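Local coordinates for isomaltodextranase (Arthrobacter globiformis, PDB 5AWO), which hydrolyses alpha-1,6-glucosidic linkages of dextran-type polysaccharides, releasing successive isomaltose units from the non-reducing chain ends, at residues 397-405 and 473-481; 336-344 and 365-374. All blocks are in the same frame, centred on the assembly; numbering follows the deposited sequence.

Contact 1 (397-405 and 473-481); sequences AGQLPDGSW and TTRYPAAFA
Trp405 and Phe480 meet in an offset edge-to-face stack, planes at 80°, where the C-terminal beta sandwich of this family 27 glycoside hydrolase abuts its carbohydrate-binding module. The packing is tight: Trp405 turns the CZ2 side of its indole edge to Pro477, with CZ2 3.5 Å from Pro477 CD, while its CZ3 corner lies over one face of Phe480. Gln399 CB covers a face of the indole. The glutamine, extended with CG anti to the backbone N (chi1 -168°), carries its amide across to strand 473-477. Gln399 NE2 bonds Arg475 O at 2.9 Å, nearly straight and within the amide plane, and meets Gly403 O from above that carbonyl's plane. A leucine in its place would probably leave Arg475 O and Gly403 O without this shared donor. The side chain crosses Tyr476 at about a right angle, amide and ring planes 39° apart, Gln399 OE1 lying obliquely 3.3 Å from Tyr476 CD2. The looser part is bridged by water: one joins Gln399 OE1 to Pro477 O, another Trp405 NE1 to Arg475 O. At the turn contact is direct again: Thr474 CG2 packs on Gly403 CA, and Tyr476 OH donates to Pro401 O at 2.7 Å, tilted from the carbonyl plane.

Contact 2 (336-344 and 365-374); sequences MVAAGSPLA and LQLNADGLVG
Val337 opens the contact, reaching from the last turn of helix 326-339 to helix 362-370. The Val337 and Leu367 side chains cross at about a right angle, and Val337 CG1, anti to the backbone N (chi1 170°), lies 3.9 Å from Leu367 CB. The carbonyl of Val337 faces Leu372, whose CD2 comes within 3.7 Å of Val337 O, and a water links that oxygen to Leu372 O. At Ala338 the backbones join directly: Gly374 N donates to Ala338 O at 2.8 Å, nearly in line with the carbonyl, although the angle at the hydrogen is a bent 133°. Ala339 O is tied through another water to Gly374 O. Gly340, the first residue to leave helical phi/psi, carries the positive phi (74°) of a Schellman motif, and its CA sits 3.2 Å from Leu372 O; a beta carbon would clash with that oxygen, so the close passage depends on glycine. Gly371 plays the same part after the partner helix. Ser341 O shares a water with Asn368 ND2. Leu343, on the last strand of the eight-stranded parallel barrel of the TIM fold, approaches Asn368 from the opposite direction: Leu343 CD1 is 3.7 Å from Asn368 CG and 4.0 Å from Leu365 CD2. Besides that water, the Asn368 amide is held from outside the segments: OD1 accepts from Arg39, on barrel strand 39-42, and ND2 donates to Gly37 O just before it. The chemistry is therefore divided: apolar contacts of Val337 and Leu343 join the first segment to helix 362-370, whereas the carbonyls at the end of the first helix receive one amide and two waters from across the contact, besides the helix's own capping bonds, which is consistent with apolar packing between the segments and polar satisfaction of the helix end.

From the N terminus, strand 17-18 joins a sheet of the binding module before the catalytic barrel begins at strand 39-42. Contact 2 closes a short loop of 20 residues, from the end of helix 326-339 and strand 343-345 round to helix 362-370. The chain then enters the C-terminal beta sandwich through strand 375-378, and contact 1 closes an all-beta excursion of 67 residues whose return strand, 473-477, belongs to the binding module. The loops run in series, neither enclosing nor crossing the other. They touch: Gly398 O is 3.3 Å from Leu372 CD1, and Leu400 CD1 packs on Asp370 CB. Segment 397-405 thus meets both segment 365-374 and segment 473-481, connecting barrel, sandwich and module.

Contact 1 (397-405 and 473-481)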
loop_
_atom_site.group_PDB
_atom_site.type_symbol
_atom_site.label_atom_id
_atom_site.label_comp_id
_atom_site.label_asym_id
_atom_site.label_seq_id
_atom_site.Cartn_x
_atom_site.Cartn_y
_atom_site.Cartn_z
ATOM N N ALA A 397 -14.484 -5.004 1.113
ATOM C CA ALA A 397 -14.611 -5.613 -0.213
ATOM C C ALA A 397 -13.706 -4.914 -1.198
ATOM O O ALA A 397 -13.456 -3.713 -1.085
ATOM C CB ALA A 397 -16.044 -5.545 -0.727
ATOM N N GLY A 398 -13.192 -5.690 -2.144
ATOM C CA GLY A 398 -12.466 -5.133 -3.256
ATOM C C GLY A 398 -12.686 -5.969 -4.488
ATOM O O GLY A 398 -13.014 -7.148 -4.409
ATOM N N GLN A 399 -12.455 -5.340 -5.650
ATOM C CA GLN A 399 -12.695 -5.986 -6.922
ATOM C C GLN A 399 -11.416 -6.311 -7.601
ATOM O O GLN A 399 -10.469 -5.508 -7.603
ATOM C CB GLN A 399 -13.519 -5.070 -7.821
ATOM C CG GLN A 399 -14.053 -5.766 -9.052
ATOM C CD GLN A 399 -15.142 -4.948 -9.742
ATOM O OE1 GLN A 399 -15.235 -3.708 -9.605
ATOM N NE2 GLN A 399 -16.012 -5.660 -10.458
ATOM N N LEU A 400 -11.361 -7.488 -8.209
ATOM C CA LEU A 400 -10.237 -7.909 -8.983
ATOM C C LEU A 400 -10.393 -7.450 -10.444
ATOM O O LEU A 400 -11.518 -7.193 -10.884
ATOM C CB LEU A 400 -10.078 -9.434 -8.929
ATOM C CG LEU A 400 -9.688 -10.142 -7.609
ATOM C CD1 LEU A 400 -8.459 -9.474 -7.031
ATOM C CD2 LEU A 400 -10.795 -10.166 -6.591
ATOM N N PRO A 401 -9.276 -7.426 -11.169
ATOM C CA PRO A 401 -9.336 -6.998 -12.581
ATOM C C PRO A 401 -10.322 -7.791 -13.428
ATOM O O PRO A 401 -10.957 -7.198 -14.312
ATOM C CB PRO A 401 -7.899 -7.155 -13.038
ATOM C CG PRO A 401 -7.081 -6.909 -11.796
ATOM C CD PRO A 401 -7.883 -7.618 -10.729
ATOM N N ASP A 402 -10.499 -9.084 -13.154
ATOM C CA ASP A 402 -11.475 -9.887 -13.918
ATOM C C ASP A 402 -12.938 -9.673 -13.522
ATOM O O ASP A 402 -13.844 -10.360 -14.045
ATOM C CB ASP A 402 -11.094 -11.377 -13.906
ATOM C CG ASP A 402 -11.318 -12.056 -12.560
ATOM O OD1 ASP A 402 -11.855 -11.419 -11.636
ATOM O OD2 ASP A 402 -10.965 -13.241 -12.460
ATOM N N GLY A 403 -13.201 -8.749 -12.594
ATOM C CA GLY A 403 -14.527 -8.424 -12.169
ATOM C C GLY A 403 -15.044 -9.180 -10.936
ATOM O O GLY A 403 -16.080 -8.823 -10.387
ATOM N N SER A 404 -14.329 -10.229 -10.533
ATOM C CA SER A 404 -14.669 -10.930 -9.290
ATOM C C SER A 404 -14.270 -10.069 -8.096
ATOM O O SER A 404 -13.634 -9.043 -8.266
ATOM C CB SER A 404 -14.002 -12.293 -9.216
ATOM O OG SER A 404 -12.595 -12.230 -9.203
ATOM N N TRP A 405 -14.646 -10.520 -6.904
ATOM C CA TRP A 405 -14.422 -9.757 -5.683
ATOM C C TRP A 405 -13.855 -10.622 -4.572
ATOM O O TRP A 405 -14.111 -11.828 -4.491
ATOM C CB TRP A 405 -15.743 -9.213 -5.177
ATOM C CG TRP A 405 -16.401 -8.187 -6.090
ATOM C CD1 TRP A 405 -16.974 -8.407 -7.329
ATOM C CD2 TRP A 405 -16.550 -6.790 -5.819
ATOM N NE1 TRP A 405 -17.453 -7.216 -7.822
ATOM C CE2 TRP A 405 -17.199 -6.214 -6.926
ATOM C CE3 TRP A 405 -16.170 -5.952 -4.753
ATOM C CZ2 TRP A 405 -17.502 -4.855 -6.988
ATOM C CZ3 TRP A 405 -16.485 -4.591 -4.824
ATOM C CH2 TRP A 405 -17.137 -4.064 -5.933
ATOM N N THR A 473 -20.440 -8.654 -19.925
ATOM C CA THR A 473 -20.635 -7.381 -19.224
ATOM C C THR A 473 -20.059 -7.441 -17.805
ATOM O O THR A 473 -20.531 -8.209 -16.973
ATOM C CB THR A 473 -22.113 -6.992 -19.146
ATOM O OG1 THR A 473 -22.617 -6.767 -20.471
ATOM C CG2 THR A 473 -22.305 -5.721 -18.333
ATOM N N THR A 474 -19.072 -6.592 -17.549
ATOM C CA THR A 474 -18.421 -6.516 -16.235
ATOM C C THR A 474 -18.606 -5.111 -15.662
ATOM O O THR A 474 -18.135 -4.137 -16.267
ATOM C CB THR A 474 -16.928 -6.804 -16.363
ATOM O OG1 THR A 474 -16.723 -7.997 -17.133
ATOM C CG2 THR A 474 -16.291 -6.974 -14.979
ATOM N N ARG A 475 -19.251 -5.017 -14.494
ATOM C CA ARG A 475 -19.427 -3.739 -13.797
ATOM C C ARG A 475 -18.359 -3.530 -12.699
ATOM O O ARG A 475 -18.175 -4.394 -11.842
ATOM C CB ARG A 475 -20.813 -3.623 -13.164
ATOM C CG ARG A 475 -21.059 -2.314 -12.428
ATOM C CD ARG A 475 -22.403 -2.197 -11.792
ATOM N NE ARG A 475 -23.477 -2.168 -12.800
ATOM C CZ ARG A 475 -24.770 -2.046 -12.515
ATOM N NH1 ARG A 475 -25.217 -1.954 -11.261
ATOM N NH2 ARG A 475 -25.658 -2.046 -13.522
ATOM N N TYR A 476 -17.755 -2.347 -12.719
ATOM C CA TYR A 476 -16.790 -1.867 -11.719
ATOM C C TYR A 476 -17.351 -0.651 -10.994
ATOM O O TYR A 476 -17.332 0.454 -11.531
ATOM C CB TYR A 476 -15.481 -1.497 -12.394
ATOM C CG TYR A 476 -14.863 -2.627 -13.144
ATOM C CD1 TYR A 476 -15.285 -2.945 -14.431
ATOM C CD2 TYR A 476 -13.880 -3.435 -12.561
ATOM C CE1 TYR A 476 -14.711 -3.991 -15.128
ATOM C CE2 TYR A 476 -13.298 -4.482 -13.249
ATOM C CZ TYR A 476 -13.728 -4.781 -14.530
ATOM O OH TYR A 476 -13.127 -5.830 -15.195
ATOM N N PRO A 477 -17.841 -0.825 -9.751
ATOM C CA PRO A 477 -18.313 0.290 -8.951
ATOM C C PRO A 477 -17.211 1.282 -8.573
ATOM O O PRO A 477 -16.139 0.883 -8.127
ATOM C CB PRO A 477 -18.862 -0.389 -7.696
ATOM C CG PRO A 477 -19.243 -1.752 -8.169
ATOM C CD PRO A 477 -18.135 -2.110 -9.078
ATOM N N ALA A 478 -17.456 2.573 -8.763
ATOM C CA ALA A 478 -16.417 3.575 -8.519
ATOM C C ALA A 478 -16.093 3.703 -7.035
ATOM O O ALA A 478 -14.949 4.029 -6.679
ATOM C CB ALA A 478 -16.848 4.933 -9.082
ATOM N N ALA A 479 -17.074 3.435 -6.179
ATOM C CA ALA A 479 -16.906 3.595 -4.723
ATOM C C ALA A 479 -15.939 2.565 -4.136
ATOM O O ALA A 479 -15.499 2.752 -3.004
ATOM C CB ALA A 479 -18.234 3.543 -4.001
ATOM N N PHE A 480 -15.638 1.514 -4.889
ATOM C CA PHE A 480 -14.645 0.515 -4.463
ATOM C C PHE A 480 -13.351 0.551 -5.248
ATOM O O PHE A 480 -12.495 -0.284 -5.040
ATOM C CB PHE A 480 -15.278 -0.885 -4.477
ATOM C CG PHE A 480 -16.153 -1.134 -3.294
ATOM C CD1 PHE A 480 -15.583 -1.538 -2.092
ATOM C CD2 PHE A 480 -17.523 -0.930 -3.338
ATOM C CE1 PHE A 480 -16.342 -1.735 -0.969
ATOM C CE2 PHE A 480 -18.294 -1.140 -2.207
ATOM C CZ PHE A 480 -17.703 -1.522 -1.020
ATOM N N ALA A 481 -13.200 1.517 -6.174
ATOM C CA ALA A 481 -12.008 1.677 -6.976
ATOM C C ALA A 481 -10.986 2.575 -6.277
ATOM O O ALA A 481 -11.141 2.860 -5.098
ATOM C CB ALA A 481 -12.385 2.240 -8.353
HETATM O O HOH W 1 -11.456 -2.663 -5.974
HETATM O O HOH W 2 -14.343 -1.207 -8.840
HETATM O O HOH W 3 -18.741 -6.994 -10.594
#

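Contact 2 (336-344 and 365-374)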
loop_
_atom_site.group_PDB
_atom_site.type_symbol
_atom_site.label_atom_id
_atom_site.label_comp_id
_atom_site.label_asym_id
_atom_site.label_seq_id
_atom_site.Cartn_x
_atom_site.Cartn_y
_atom_site.Cartn_z
ATOM N N MET A 336 -5.011 -8.489 6.537
ATOM C CA MET A 336 -3.909 -8.057 5.665
ATOM C C MET A 336 -4.293 -8.270 4.203
ATOM O O MET A 336 -4.075 -7.394 3.350
ATOM C CB MET A 336 -2.597 -8.807 5.980
ATOM C CG MET A 336 -2.099 -8.692 7.421
ATOM S SD MET A 336 -1.815 -6.987 7.938
ATOM C CE MET A 336 -1.256 -7.319 9.604
ATOM N N VAL A 337 -4.863 -9.431 3.916
ATOM C CA VAL A 337 -5.254 -9.731 2.540
ATOM C C VAL A 337 -6.391 -8.806 2.077
ATOM O O VAL A 337 -6.362 -8.240 0.959
ATOM C CB VAL A 337 -5.635 -11.219 2.369
ATOM C CG1 VAL A 337 -6.279 -11.487 1.011
ATOM C CG2 VAL A 337 -4.421 -12.073 2.595
ATOM N N ALA A 338 -7.410 -8.615 2.906
ATOM C CA ALA A 338 -8.531 -7.745 2.549
ATOM C C ALA A 338 -8.048 -6.355 2.158
ATOM O O ALA A 338 -8.576 -5.731 1.219
ATOM C CB ALA A 338 -9.533 -7.659 3.684
ATOM N N ALA A 339 -7.048 -5.844 2.872
ATOM C CA ALA A 339 -6.603 -4.488 2.670
ATOM C C ALA A 339 -5.540 -4.339 1.572
ATOM O O ALA A 339 -5.142 -3.207 1.235
ATOM C CB ALA A 339 -6.073 -3.935 3.985
ATOM N N GLY A 340 -5.117 -5.443 0.957
ATOM C CA GLY A 340 -4.070 -5.387 -0.060
ATOM C C GLY A 340 -2.686 -5.155 0.480
ATOM O O GLY A 340 -1.752 -4.793 -0.247
ATOM N N SER A 341 -2.498 -5.403 1.765
ATOM C CA SER A 341 -1.234 -5.139 2.414
ATOM C C SER A 341 -0.169 -6.111 1.985
ATOM O O SER A 341 -0.458 -7.229 1.576
ATOM C CB SER A 341 -1.443 -5.298 3.930
ATOM O OG SER A 341 -0.280 -5.101 4.723
ATOM N N PRO A 342 1.103 -5.737 2.173
ATOM C CA PRO A 342 2.132 -6.782 2.249
ATOM C C PRO A 342 1.748 -7.901 3.216
ATOM O O PRO A 342 1.054 -7.649 4.231
ATOM C CB PRO A 342 3.349 -6.041 2.819
ATOM C CG PRO A 342 2.766 -4.833 3.485
ATOM C CD PRO A 342 1.641 -4.432 2.588
ATOM N N LEU A 343 2.196 -9.103 2.895
ATOM C CA LEU A 343 1.987 -10.278 3.741
ATOM C C LEU A 343 3.352 -10.611 4.278
ATOM O O LEU A 343 4.144 -11.283 3.610
ATOM C CB LEU A 343 1.356 -11.430 2.938
ATOM C CG LEU A 343 0.062 -11.051 2.212
ATOM C CD1 LEU A 343 -0.441 -12.212 1.368
ATOM C CD2 LEU A 343 -1.017 -10.545 3.157
ATOM N N ALA A 344 3.669 -10.095 5.466
ATOM C CA ALA A 344 4.986 -10.116 6.050
ATOM C C ALA A 344 4.994 -11.026 7.271
ATOM O O ALA A 344 4.511 -10.648 8.356
ATOM C CB ALA A 344 5.402 -8.704 6.418
ATOM N N LEU A 365 -4.354 -16.745 -0.597
ATOM C CA LEU A 365 -3.216 -16.157 -1.313
ATOM C C LEU A 365 -3.610 -15.705 -2.718
ATOM O O LEU A 365 -3.088 -14.687 -3.211
ATOM C CB LEU A 365 -2.017 -17.094 -1.379
ATOM C CG LEU A 365 -1.315 -17.342 -0.030
ATOM C CD1 LEU A 365 -0.280 -18.450 -0.183
ATOM C CD2 LEU A 365 -0.706 -16.070 0.528
ATOM N N GLN A 366 -4.493 -16.451 -3.370
ATOM C CA GLN A 366 -4.849 -16.108 -4.730
ATOM C C GLN A 366 -5.440 -14.713 -4.789
ATOM O O GLN A 366 -5.244 -14.012 -5.780
ATOM C CB GLN A 366 -5.799 -17.139 -5.321
ATOM C CG GLN A 366 -5.936 -17.022 -6.831
ATOM C CD GLN A 366 -4.660 -17.391 -7.546
ATOM O OE1 GLN A 366 -4.068 -18.423 -7.258
ATOM N NE2 GLN A 366 -4.203 -16.528 -8.462
ATOM N N LEU A 367 -6.154 -14.269 -3.747
ATOM C CA LEU A 367 -6.671 -12.896 -3.712
ATOM C C LEU A 367 -5.520 -11.876 -3.791
ATOM O O LEU A 367 -5.560 -10.895 -4.539
ATOM C CB LEU A 367 -7.496 -12.637 -2.459
ATOM C CG LEU A 367 -8.849 -13.339 -2.369
ATOM C CD1 LEU A 367 -9.476 -13.157 -0.995
ATOM C CD2 LEU A 367 -9.825 -12.866 -3.438
ATOM N N ASN A 368 -4.478 -12.135 -3.025
ATOM C CA ASN A 368 -3.271 -11.309 -3.086
ATOM C C ASN A 368 -2.581 -11.356 -4.446
ATOM O O ASN A 368 -2.241 -10.311 -5.003
ATOM C CB ASN A 368 -2.318 -11.642 -1.930
ATOM C CG ASN A 368 -0.908 -11.108 -2.160
ATOM O OD1 ASN A 368 -0.132 -11.729 -2.857
ATOM N ND2 ASN A 368 -0.566 -9.973 -1.554
ATOM N N ALA A 369 -2.430 -12.554 -5.008
ATOM C CA ALA A 369 -1.820 -12.689 -6.340
ATOM C C ALA A 369 -2.615 -11.948 -7.389
ATOM O O ALA A 369 -2.012 -11.322 -8.302
ATOM C CB ALA A 369 -1.699 -14.151 -6.756
ATOM N N ASP A 370 -3.941 -12.021 -7.292
ATOM C CA ASP A 370 -4.812 -11.373 -8.295
ATOM C C ASP A 370 -4.884 -9.850 -8.107
ATOM O O ASP A 370 -5.417 -9.130 -8.968
ATOM C CB ASP A 370 -6.216 -11.994 -8.322
ATOM C CG ASP A 370 -6.225 -13.475 -8.774
ATOM O OD1 ASP A 370 -5.187 -13.952 -9.295
ATOM O OD2 ASP A 370 -7.262 -14.140 -8.555
ATOM N N GLY A 371 -4.368 -9.328 -7.001
ATOM C CA GLY A 371 -4.292 -7.873 -6.775
ATOM C C GLY A 371 -5.495 -7.274 -6.083
ATOM O O GLY A 371 -5.931 -6.168 -6.400
ATOM N N LEU A 372 -6.055 -8.023 -5.109
ATOM C CA LEU A 372 -7.112 -7.479 -4.303
ATOM C C LEU A 372 -6.608 -6.334 -3.437
ATOM O O LEU A 372 -5.648 -6.478 -2.675
ATOM C CB LEU A 372 -7.691 -8.547 -3.370
ATOM C CG LEU A 372 -8.753 -8.036 -2.394
ATOM C CD1 LEU A 372 -10.010 -7.573 -3.134
ATOM C CD2 LEU A 372 -9.084 -9.114 -1.367
ATOM N N VAL A 373 -7.290 -5.204 -3.551
ATOM C CA VAL A 373 -7.126 -4.072 -2.629
ATOM C C VAL A 373 -8.529 -3.662 -2.191
ATOM O O VAL A 373 -9.257 -3.003 -2.950
ATOM C CB VAL A 373 -6.392 -2.871 -3.294
ATOM C CG1 VAL A 373 -6.243 -1.715 -2.315
ATOM C CG2 VAL A 373 -5.053 -3.302 -3.850
ATOM N N GLY A 374 -8.938 -4.090 -0.995
ATOM C CA GLY A 374 -10.274 -3.793 -0.486
ATOM C C GLY A 374 -10.365 -2.412 0.102
ATOM O O GLY A 374 -9.334 -1.784 0.431
HETATM O O HOH W 4 -4.620 -8.647 -1.187
HETATM O O HOH W 5 -6.768 -1.184 1.989
HETATM O O HOH W 6 -2.347 -8.892 0.301
#